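Side-chain contacts in uncharacterized protein (Staphylococcus aureus subsp. aureus, PDB 4H0A), which is of unknown function but belongs to the CAP superfamily, joining a CAP-associated N-terminal region to a cysteine-rich secretory protein domain: residues 60-63 and 69-72; 47-52 and 81-86; 124-129 and 133-138. One frame throughout, in Å; residues are numbered along the deposited sequence.

Interaction 1: residues 60-63 and 69-72; sequences DRVY and YKNY. With EDO (1,2-ethanediol), chain C.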
loop_
_atom_site.group_PDB
_atom_site.type_symbol
_atom_site.label_atom_id
_atom_site.label_comp_id
_atom_site.label_asym_id
_atom_site.label_seq_id
_atom_site.Cartn_x
_atom_site.Cartn_y
_atom_site.Cartn_z
ATOM N N ASP A 60 -17.461 -1.533 3.046
ATOM C CA ASP A 60 -17.574 -2.655 2.115
ATOM C C ASP A 60 -16.993 -3.929 2.714
ATOM O O ASP A 60 -17.503 -5.017 2.466
ATOM C CB ASP A 60 -16.852 -2.316 0.800
ATOM C CG ASP A 60 -17.535 -1.173 0.067
ATOM O OD1 ASP A 60 -18.696 -1.345 -0.348
ATOM O OD2 ASP A 60 -16.940 -0.084 -0.015
ATOM N N ARG A 61 -15.937 -3.773 3.507
ATOM C CA ARG A 61 -15.172 -4.859 4.091
ATOM C C ARG A 61 -14.632 -4.406 5.447
ATOM O O ARG A 61 -14.150 -3.275 5.527
ATOM C CB ARG A 61 -14.001 -5.105 3.094
ATOM C CG ARG A 61 -13.333 -6.424 3.138
ATOM C CD ARG A 61 -12.600 -6.780 1.861
ATOM N NE ARG A 61 -11.683 -5.747 1.344
ATOM C CZ ARG A 61 -10.353 -5.736 1.443
ATOM N NH1 ARG A 61 -9.721 -6.674 2.136
ATOM N NH2 ARG A 61 -9.644 -4.777 0.855
ATOM N N VAL A 62 -14.712 -5.243 6.498
ATOM C CA VAL A 62 -14.139 -4.932 7.822
ATOM C C VAL A 62 -13.408 -6.166 8.279
ATOM O O VAL A 62 -14.008 -7.238 8.262
ATOM C CB VAL A 62 -15.185 -4.495 8.874
ATOM C CG1 VAL A 62 -14.527 -4.219 10.236
ATOM C CG2 VAL A 62 -15.976 -3.278 8.385
ATOM N N TYR A 63 -12.130 -6.040 8.683
ATOM C CA TYR A 63 -11.341 -7.201 9.083
ATOM C C TYR A 63 -10.230 -6.850 10.064
ATOM O O TYR A 63 -9.649 -5.766 9.986
ATOM C CB TYR A 63 -10.706 -7.857 7.841
ATOM C CG TYR A 63 -9.969 -6.885 6.945
ATOM C CD1 TYR A 63 -10.647 -6.139 5.989
ATOM C CD2 TYR A 63 -8.591 -6.718 7.045
ATOM C CE1 TYR A 63 -9.978 -5.232 5.169
ATOM C CE2 TYR A 63 -7.908 -5.829 6.217
ATOM C CZ TYR A 63 -8.606 -5.081 5.281
ATOM O OH TYR A 63 -7.923 -4.192 4.477
ATOM N N TYR A 69 -5.421 -4.118 15.457
ATOM C CA TYR A 69 -6.020 -3.112 14.592
ATOM C C TYR A 69 -7.166 -3.723 13.776
ATOM O O TYR A 69 -7.260 -4.944 13.640
ATOM C CB TYR A 69 -4.985 -2.514 13.635
ATOM C CG TYR A 69 -3.911 -1.706 14.325
ATOM C CD1 TYR A 69 -4.104 -0.363 14.623
ATOM C CD2 TYR A 69 -2.693 -2.279 14.660
ATOM C CE1 TYR A 69 -3.105 0.392 15.239
ATOM C CE2 TYR A 69 -1.689 -1.537 15.278
ATOM C CZ TYR A 69 -1.891 -0.194 15.549
ATOM O OH TYR A 69 -0.921 0.566 16.163
ATOM N N LYS A 70 -8.020 -2.866 13.237
ATOM C CA LYS A 70 -9.133 -3.281 12.381
ATOM C C LYS A 70 -9.157 -2.385 11.166
ATOM O O LYS A 70 -9.014 -1.170 11.317
ATOM C CB LYS A 70 -10.468 -3.198 13.135
ATOM C CG LYS A 70 -11.000 -4.508 13.652
ATOM C CD LYS A 70 -12.502 -4.384 13.874
ATOM C CE LYS A 70 -13.019 -5.356 14.886
ATOM N NZ LYS A 70 -14.266 -4.867 15.518
ATOM N N ASN A 71 -9.310 -2.960 9.964
ATOM C CA ASN A 71 -9.366 -2.158 8.742
ATOM C C ASN A 71 -10.779 -2.097 8.215
ATOM O O ASN A 71 -11.492 -3.093 8.271
ATOM C CB ASN A 71 -8.430 -2.719 7.668
ATOM C CG ASN A 71 -7.049 -2.103 7.669
ATOM O OD1 ASN A 71 -6.759 -1.196 8.428
ATOM N ND2 ASN A 71 -6.161 -2.585 6.837
ATOM N N TYR A 72 -11.191 -0.912 7.742
ATOM C CA TYR A 72 -12.495 -0.656 7.129
ATOM C C TYR A 72 -12.225 -0.196 5.733
ATOM O O TYR A 72 -11.452 0.752 5.569
ATOM C CB TYR A 72 -13.271 0.434 7.895
ATOM C CG TYR A 72 -13.738 0.025 9.268
ATOM C CD1 TYR A 72 -12.837 -0.116 10.319
ATOM C CD2 TYR A 72 -15.093 -0.148 9.540
ATOM C CE1 TYR A 72 -13.261 -0.520 11.583
ATOM C CE2 TYR A 72 -15.532 -0.524 10.808
ATOM C CZ TYR A 72 -14.608 -0.725 11.821
ATOM O OH TYR A 72 -15.025 -1.081 13.072
HETATM C C1 EDO C . -3.317 0.260 4.959
HETATM O O1 EDO C . -3.225 1.667 5.097
HETATM C C2 EDO C . -3.374 -0.276 6.414
HETATM O O2 EDO C . -3.412 -1.683 6.424
#
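The beta hairpin of strands 61-65 and 69-76, at one edge of the seven-stranded antiparallel sheet, brings Tyr63 against Asn71 and Val62 against Tyr72. Its strand segments run nearly antiparallel, and the hydrogen-bonded pair is Tyr63 with Asn71: Tyr63 N donates to Asn71 O at 3.0 Å, and Asn71 N returns a nearly straight bond to Tyr63 O at 2.8 Å. Next to it, Val62 and Tyr72 form a non-hydrogen-bonded pair on the other face of the sheet. There Val62 CG1 lies over the Tyr72 ring, 3.9 Å from its centroid and 15° off the normal, while Val62 CG2 meets Tyr72 CD2 at 3.5 Å.

On the face of Tyr63 and Asn71, in the conformer described here, one of two modelled for Tyr63, a chi1 of 50° swings the ring across the neighbouring strand. In this conformer Asn71 CB sits over one ring face, 3.4 Å from Tyr63 CZ, with the amide plane 87° to the ring. Helix 201-219 packs on Tyr63, and Arg61 reaches it with a salt bridge to Glu211. The Asn71 amide is held from both ends: OD1 is hydrogen-bonded to Ser84, and ND2 bonds weakly to OH of this Tyr63 conformer at 3.4 Å but firmly to ethanediol O2 at 2.9 Å.

Interaction 2: residues 47-52 and 81-86; sequences KDIKVL and YIVSTK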
loop_
_atom_site.group_PDB
_atom_site.type_symbol
_atom_site.label_atom_id
_atom_site.label_comp_id
_atom_site.label_asym_id
_atom_site.label_seq_id
_atom_site.Cartn_x
_atom_site.Cartn_y
_atom_site.Cartn_z
ATOM N N LYS A 47 -10.697 10.511 15.082
ATOM C CA LYS A 47 -12.151 10.447 15.262
ATOM C C LYS A 47 -12.613 9.011 15.390
ATOM O O LYS A 47 -11.897 8.088 15.001
ATOM C CB LYS A 47 -12.884 11.107 14.092
ATOM C CG LYS A 47 -12.640 12.600 13.984
ATOM C CD LYS A 47 -13.540 13.219 12.925
ATOM C CE LYS A 47 -13.501 14.726 12.934
ATOM N NZ LYS A 47 -14.186 15.294 11.746
ATOM N N ASP A 48 -13.827 8.821 15.916
ATOM C CA ASP A 48 -14.411 7.490 16.050
ATOM C C ASP A 48 -14.837 7.010 14.673
ATOM O O ASP A 48 -15.268 7.820 13.853
ATOM C CB ASP A 48 -15.599 7.511 17.021
ATOM C CG ASP A 48 -16.091 6.125 17.385
ATOM O OD1 ASP A 48 -16.837 5.525 16.577
ATOM O OD2 ASP A 48 -15.715 5.630 18.466
ATOM N N ILE A 49 -14.720 5.695 14.415
ATOM C CA ILE A 49 -15.085 5.112 13.117
ATOM C C ILE A 49 -16.571 5.370 12.752
ATOM O O ILE A 49 -16.880 5.479 11.566
ATOM C CB ILE A 49 -14.732 3.602 13.054
ATOM C CG1 ILE A 49 -14.817 3.050 11.610
ATOM C CG2 ILE A 49 -15.583 2.739 14.015
ATOM C CD1 ILE A 49 -14.013 3.805 10.553
ATOM N N LYS A 50 -17.458 5.551 13.756
ATOM C CA LYS A 50 -18.886 5.855 13.533
ATOM C C LYS A 50 -19.096 7.144 12.706
ATOM O O LYS A 50 -20.129 7.277 12.054
ATOM C CB LYS A 50 -19.630 5.989 14.868
ATOM C CG LYS A 50 -19.838 4.668 15.613
ATOM C CD LYS A 50 -20.384 4.916 17.031
ATOM C CE LYS A 50 -19.750 4.059 18.094
ATOM N NZ LYS A 50 -19.958 4.623 19.455
ATOM N N VAL A 51 -18.119 8.073 12.717
ATOM C CA VAL A 51 -18.184 9.309 11.934
ATOM C C VAL A 51 -18.222 8.988 10.425
ATOM O O VAL A 51 -18.957 9.647 9.691
ATOM C CB VAL A 51 -17.007 10.261 12.286
ATOM C CG1 VAL A 51 -16.930 11.438 11.314
ATOM C CG2 VAL A 51 -17.132 10.758 13.722
ATOM N N LEU A 52 -17.452 7.993 9.964
ATOM C CA LEU A 52 -17.445 7.619 8.541
ATOM C C LEU A 52 -18.643 6.762 8.187
ATOM O O LEU A 52 -19.196 6.915 7.098
ATOM C CB LEU A 52 -16.170 6.864 8.168
ATOM C CG LEU A 52 -14.850 7.544 8.483
ATOM C CD1 LEU A 52 -13.718 6.747 7.891
ATOM C CD2 LEU A 52 -14.803 8.986 7.943
ATOM N N TYR A 81 -10.750 4.159 0.080
ATOM C CA TYR A 81 -10.173 4.393 1.401
ATOM C C TYR A 81 -9.927 3.101 2.162
ATOM O O TYR A 81 -10.837 2.269 2.230
ATOM C CB TYR A 81 -11.125 5.248 2.257
ATOM C CG TYR A 81 -11.631 6.507 1.600
ATOM C CD1 TYR A 81 -10.852 7.662 1.566
ATOM C CD2 TYR A 81 -12.917 6.575 1.077
ATOM C CE1 TYR A 81 -11.338 8.843 1.013
ATOM C CE2 TYR A 81 -13.415 7.756 0.533
ATOM C CZ TYR A 81 -12.620 8.889 0.500
ATOM O OH TYR A 81 -13.095 10.076 -0.015
ATOM N N ILE A 82 -8.736 2.944 2.753
ATOM C CA ILE A 82 -8.432 1.875 3.704
ATOM C C ILE A 82 -8.256 2.612 5.014
ATOM O O ILE A 82 -7.278 3.351 5.175
ATOM C CB ILE A 82 -7.226 0.956 3.381
ATOM C CG1 ILE A 82 -7.386 0.286 2.004
ATOM C CG2 ILE A 82 -7.084 -0.116 4.516
ATOM C CD1 ILE A 82 -6.089 -0.395 1.490
ATOM N N VAL A 83 -9.223 2.456 5.925
ATOM C CA VAL A 83 -9.239 3.153 7.210
ATOM C C VAL A 83 -8.870 2.170 8.311
ATOM O O VAL A 83 -9.602 1.207 8.502
ATOM C CB VAL A 83 -10.648 3.764 7.442
ATOM C CG1 VAL A 83 -10.714 4.502 8.775
ATOM C CG2 VAL A 83 -11.049 4.678 6.276
ATOM N N SER A 84 -7.771 2.417 9.044
ATOM C CA SER A 84 -7.365 1.545 10.158
ATOM C C SER A 84 -7.802 2.146 11.466
ATOM O O SER A 84 -7.675 3.359 11.648
ATOM C CB SER A 84 -5.853 1.343 10.178
ATOM O OG SER A 84 -5.367 1.016 8.888
ATOM N N THR A 85 -8.257 1.305 12.391
ATOM C CA THR A 85 -8.716 1.751 13.693
ATOM C C THR A 85 -8.102 0.915 14.810
ATOM O O THR A 85 -7.670 -0.213 14.590
ATOM C CB THR A 85 -10.260 1.664 13.788
ATOM O OG1 THR A 85 -10.627 0.292 13.861
ATOM C CG2 THR A 85 -10.981 2.328 12.608
ATOM N N LYS A 86 -8.077 1.484 16.000
ATOM C CA LYS A 86 -7.645 0.823 17.226
ATOM C C LYS A 86 -8.578 1.308 18.299
ATOM O O LYS A 86 -8.654 2.517 18.508
ATOM C CB LYS A 86 -6.179 1.120 17.561
ATOM C CG LYS A 86 -5.669 0.294 18.765
ATOM C CD LYS A 86 -4.370 -0.417 18.442
ATOM C CE LYS A 86 -3.785 -1.140 19.622
ATOM N NZ LYS A 86 -2.483 -1.768 19.282
#
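Ile49 and Leu52 press their methyl ends onto Val83 and Thr85, and these four buried residues make up the tight part of the contact. Ile49 CD1 touches two strand residues at once, Val83 CG1 at 3.8 Å and Thr85 CG2 at 3.9 Å. It gets there because CG1 is anti to the backbone N (chi1 -167°), with chi2 of 53° then bending CD1 over the strand. Ile49 crosses Thr85 at about a right angle, and Ile49 CB lies 4.0 Å from Thr85 CG2. Leu52 meets Val83 tip to tip, CD1 lying 3.7 Å from Val83 CG2; Val83 CG1 touches both Ile49 CD1 and Leu52 CD1.

This is the turn leading into helix 50-56, with the helix's first part, laid against strand 79-86 of the antiparallel sheet, an alpha-on-beta contact with 141 Å² buried. Tyr72 of adjoining strand 69-76 touches both Ile49 and Thr85; Ile90 of strand 89-96, which flanks 79-86 on the other side, touches Leu52 and Val83.

The other side of the turn is looser: Lys50 and Val51 are exposed and make no contact with 81-86. Polar order here is local: Asp48, before the turn into the helix, makes a capping bond, OD1 accepting from Lys50 N at 2.9 Å, with an N-H...O angle of 168°.

Interaction 3: residues 124-129 and 133-138; sequences PSFKVD and YEFELS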
loop_
_atom_site.group_PDB
_atom_site.type_symbol
_atom_site.label_atom_id
_atom_site.label_comp_id
_atom_site.label_asym_id
_atom_site.label_seq_id
_atom_site.Cartn_x
_atom_site.Cartn_y
_atom_site.Cartn_z
ATOM N N PRO A 124 13.067 12.135 10.405
ATOM C CA PRO A 124 11.940 12.354 11.324
ATOM C C PRO A 124 12.079 11.490 12.575
ATOM O O PRO A 124 12.540 10.349 12.512
ATOM C CB PRO A 124 10.705 12.015 10.493
ATOM C CG PRO A 124 11.192 11.228 9.367
ATOM C CD PRO A 124 12.635 11.478 9.158
ATOM N N SER A 125 11.739 12.083 13.717
ATOM C CA SER A 125 11.917 11.472 15.027
ATOM C C SER A 125 10.692 11.683 15.906
ATOM O O SER A 125 10.065 12.740 15.844
ATOM C CB SER A 125 13.144 12.089 15.698
ATOM O OG SER A 125 13.604 11.301 16.781
ATOM N N PHE A 126 10.369 10.692 16.745
ATOM C CA PHE A 126 9.238 10.789 17.668
ATOM C C PHE A 126 9.319 9.693 18.715
ATOM O O PHE A 126 10.116 8.763 18.574
ATOM C CB PHE A 126 7.894 10.697 16.901
ATOM C CG PHE A 126 7.737 9.442 16.078
ATOM C CD1 PHE A 126 7.282 8.266 16.655
ATOM C CD2 PHE A 126 8.007 9.445 14.720
ATOM C CE1 PHE A 126 7.127 7.109 15.894
ATOM C CE2 PHE A 126 7.857 8.286 13.960
ATOM C CZ PHE A 126 7.413 7.124 14.552
ATOM N N LYS A 127 8.455 9.770 19.732
ATOM C CA LYS A 127 8.360 8.745 20.774
ATOM C C LYS A 127 6.979 8.123 20.773
ATOM O O LYS A 127 5.995 8.834 20.571
ATOM C CB LYS A 127 8.661 9.327 22.165
ATOM C CG LYS A 127 10.114 9.724 22.355
ATOM C CD LYS A 127 10.428 10.034 23.814
ATOM C CE LYS A 127 11.903 10.298 24.016
ATOM N NZ LYS A 127 12.244 10.467 25.457
ATOM N N VAL A 128 6.909 6.792 20.953
ATOM C CA VAL A 128 5.664 6.027 21.084
ATOM C C VAL A 128 5.754 5.328 22.428
ATOM O O VAL A 128 6.538 4.379 22.553
ATOM C CB VAL A 128 5.415 5.027 19.928
ATOM C CG1 VAL A 128 4.268 4.067 20.257
ATOM C CG2 VAL A 128 5.133 5.761 18.630
ATOM N N ASP A 129 4.997 5.820 23.442
ATOM C CA ASP A 129 5.002 5.251 24.791
ATOM C C ASP A 129 6.428 5.320 25.411
ATOM O O ASP A 129 6.881 4.362 26.041
ATOM C CB ASP A 129 4.463 3.801 24.714
ATOM C CG ASP A 129 4.179 3.130 26.030
ATOM O OD1 ASP A 129 4.086 3.839 27.047
ATOM O OD2 ASP A 129 4.070 1.884 26.048
ATOM N N TYR A 133 11.804 6.514 18.128
ATOM C CA TYR A 133 11.835 5.998 16.762
ATOM C C TYR A 133 12.431 7.067 15.873
ATOM O O TYR A 133 11.963 8.204 15.911
ATOM C CB TYR A 133 10.430 5.626 16.273
ATOM C CG TYR A 133 9.889 4.389 16.942
ATOM C CD1 TYR A 133 9.214 4.468 18.149
ATOM C CD2 TYR A 133 10.118 3.129 16.407
ATOM C CE1 TYR A 133 8.746 3.327 18.792
ATOM C CE2 TYR A 133 9.647 1.979 17.036
ATOM C CZ TYR A 133 8.969 2.080 18.236
ATOM O OH TYR A 133 8.506 0.944 18.855
ATOM N N GLU A 134 13.482 6.738 15.117
ATOM C CA GLU A 134 14.101 7.679 14.184
ATOM C C GLU A 134 14.282 6.984 12.850
ATOM O O GLU A 134 14.882 5.910 12.802
ATOM C CB GLU A 134 15.433 8.205 14.714
ATOM C CG GLU A 134 15.883 9.441 13.955
ATOM C CD GLU A 134 17.229 9.990 14.374
ATOM O OE1 GLU A 134 17.916 9.331 15.187
ATOM O OE2 GLU A 134 17.609 11.070 13.868
ATOM N N PHE A 135 13.725 7.560 11.776
ATOM C CA PHE A 135 13.806 6.962 10.446
ATOM C C PHE A 135 14.915 7.577 9.619
ATOM O O PHE A 135 15.112 8.788 9.665
ATOM C CB PHE A 135 12.483 7.129 9.690
ATOM C CG PHE A 135 11.346 6.302 10.232
ATOM C CD1 PHE A 135 11.423 4.916 10.256
ATOM C CD2 PHE A 135 10.166 6.902 10.640
ATOM C CE1 PHE A 135 10.347 4.149 10.696
ATOM C CE2 PHE A 135 9.098 6.131 11.093
ATOM C CZ PHE A 135 9.199 4.764 11.124
ATOM N N GLU A 136 15.611 6.735 8.835
ATOM C CA GLU A 136 16.673 7.140 7.907
ATOM C C GLU A 136 16.066 7.124 6.503
ATOM O O GLU A 136 16.065 6.072 5.864
ATOM C CB GLU A 136 17.871 6.171 8.017
ATOM C CG GLU A 136 18.563 6.180 9.370
ATOM C CD GLU A 136 19.201 7.504 9.737
ATOM O OE1 GLU A 136 19.883 8.097 8.870
ATOM O OE2 GLU A 136 19.008 7.956 10.887
ATOM N N LEU A 137 15.479 8.253 6.054
ATOM C CA LEU A 137 14.807 8.301 4.743
ATOM C C LEU A 137 15.817 8.356 3.584
ATOM O O LEU A 137 16.609 9.297 3.511
ATOM C CB LEU A 137 13.807 9.478 4.632
ATOM C CG LEU A 137 12.337 9.086 4.864
ATOM C CD1 LEU A 137 12.072 8.825 6.318
ATOM C CD2 LEU A 137 11.385 10.147 4.332
ATOM N N SER A 138 15.770 7.350 2.669
ATOM C CA SER A 138 16.651 7.276 1.491
ATOM C C SER A 138 16.274 8.331 0.449
ATOM O O SER A 138 15.272 9.028 0.620
ATOM C CB SER A 138 16.598 5.881 0.860
ATOM O OG SER A 138 15.366 5.601 0.209
#
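Phe126 and Tyr133 face each other in the short beta hairpin of strands 125-128 and 131-136, whose segments are splayed to 145°. Backbone bonding defines the register. The hydrogen-bonded pair Phe126-Tyr133 exchanges two bonds, Phe126 N to Tyr133 O at 3.1 Å and Tyr133 N to Phe126 O at 2.8 Å. A third, from Phe135 N to Pro124 O at 3.1 Å, carries the ladder past the non-hydrogen-bonded pair Ser125-Glu134.

The aromatic contacts lie on the face of Phe126 and Tyr133. A chi1 of 57° folds the Phe126 ring in toward the partner strand, so that Tyr133 CB lies over one face of the ring, 4.0 Å from its centroid, in a CH-pi contact. The two ring planes are only 21° apart, yet with centroids separated by 5.8 Å they barely overlap and do not form a full stack. Phe135 CE2 approaches the edge of the Phe126 ring, 3.8 Å from Phe126 CE2.

Other apolar contacts flank the rings: Val128 CB approaches Tyr133 CE1 obliquely at 3.9 Å, and in an aliphatic contact Pro124 CD meets Leu137 CD1 at the same distance, the two side chains crossing at about a right angle.

Helix 174-180 covers the aromatic face, with Leu177 on Phe126 and Phe135 and Ala178 on Tyr133. Strand 184-185 continues the sheet beside strand 131-136, and just past it Asn186 ND2 donates to Glu134 OE1.

How the interactions relate
Interactions 1 and 2 are directly coupled, with centres about 9 Å apart, because strands 69-76 and 79-86 are neighbours in one sheet. Tyr72 N lies 2.8 Å from Val83 O, a probable hydrogen bond, and Tyr69 CE1 packs 3.5 Å from Lys86 CD. Along the chain, interaction 1 is nested inside the loop closed by interaction 2. Interaction 3 follows later and belongs to a separate three-stranded sheet; from interactions 1 and 2 its centre is about 27 and 24 Å away and its nearest atoms about 7 and 9 Å, so interaction 3 touches neither. The ethanediol at interaction 1, also hydrogen-bonded to Arg170, probably comes from the crystallisation liquor and does not establish a functional pocket.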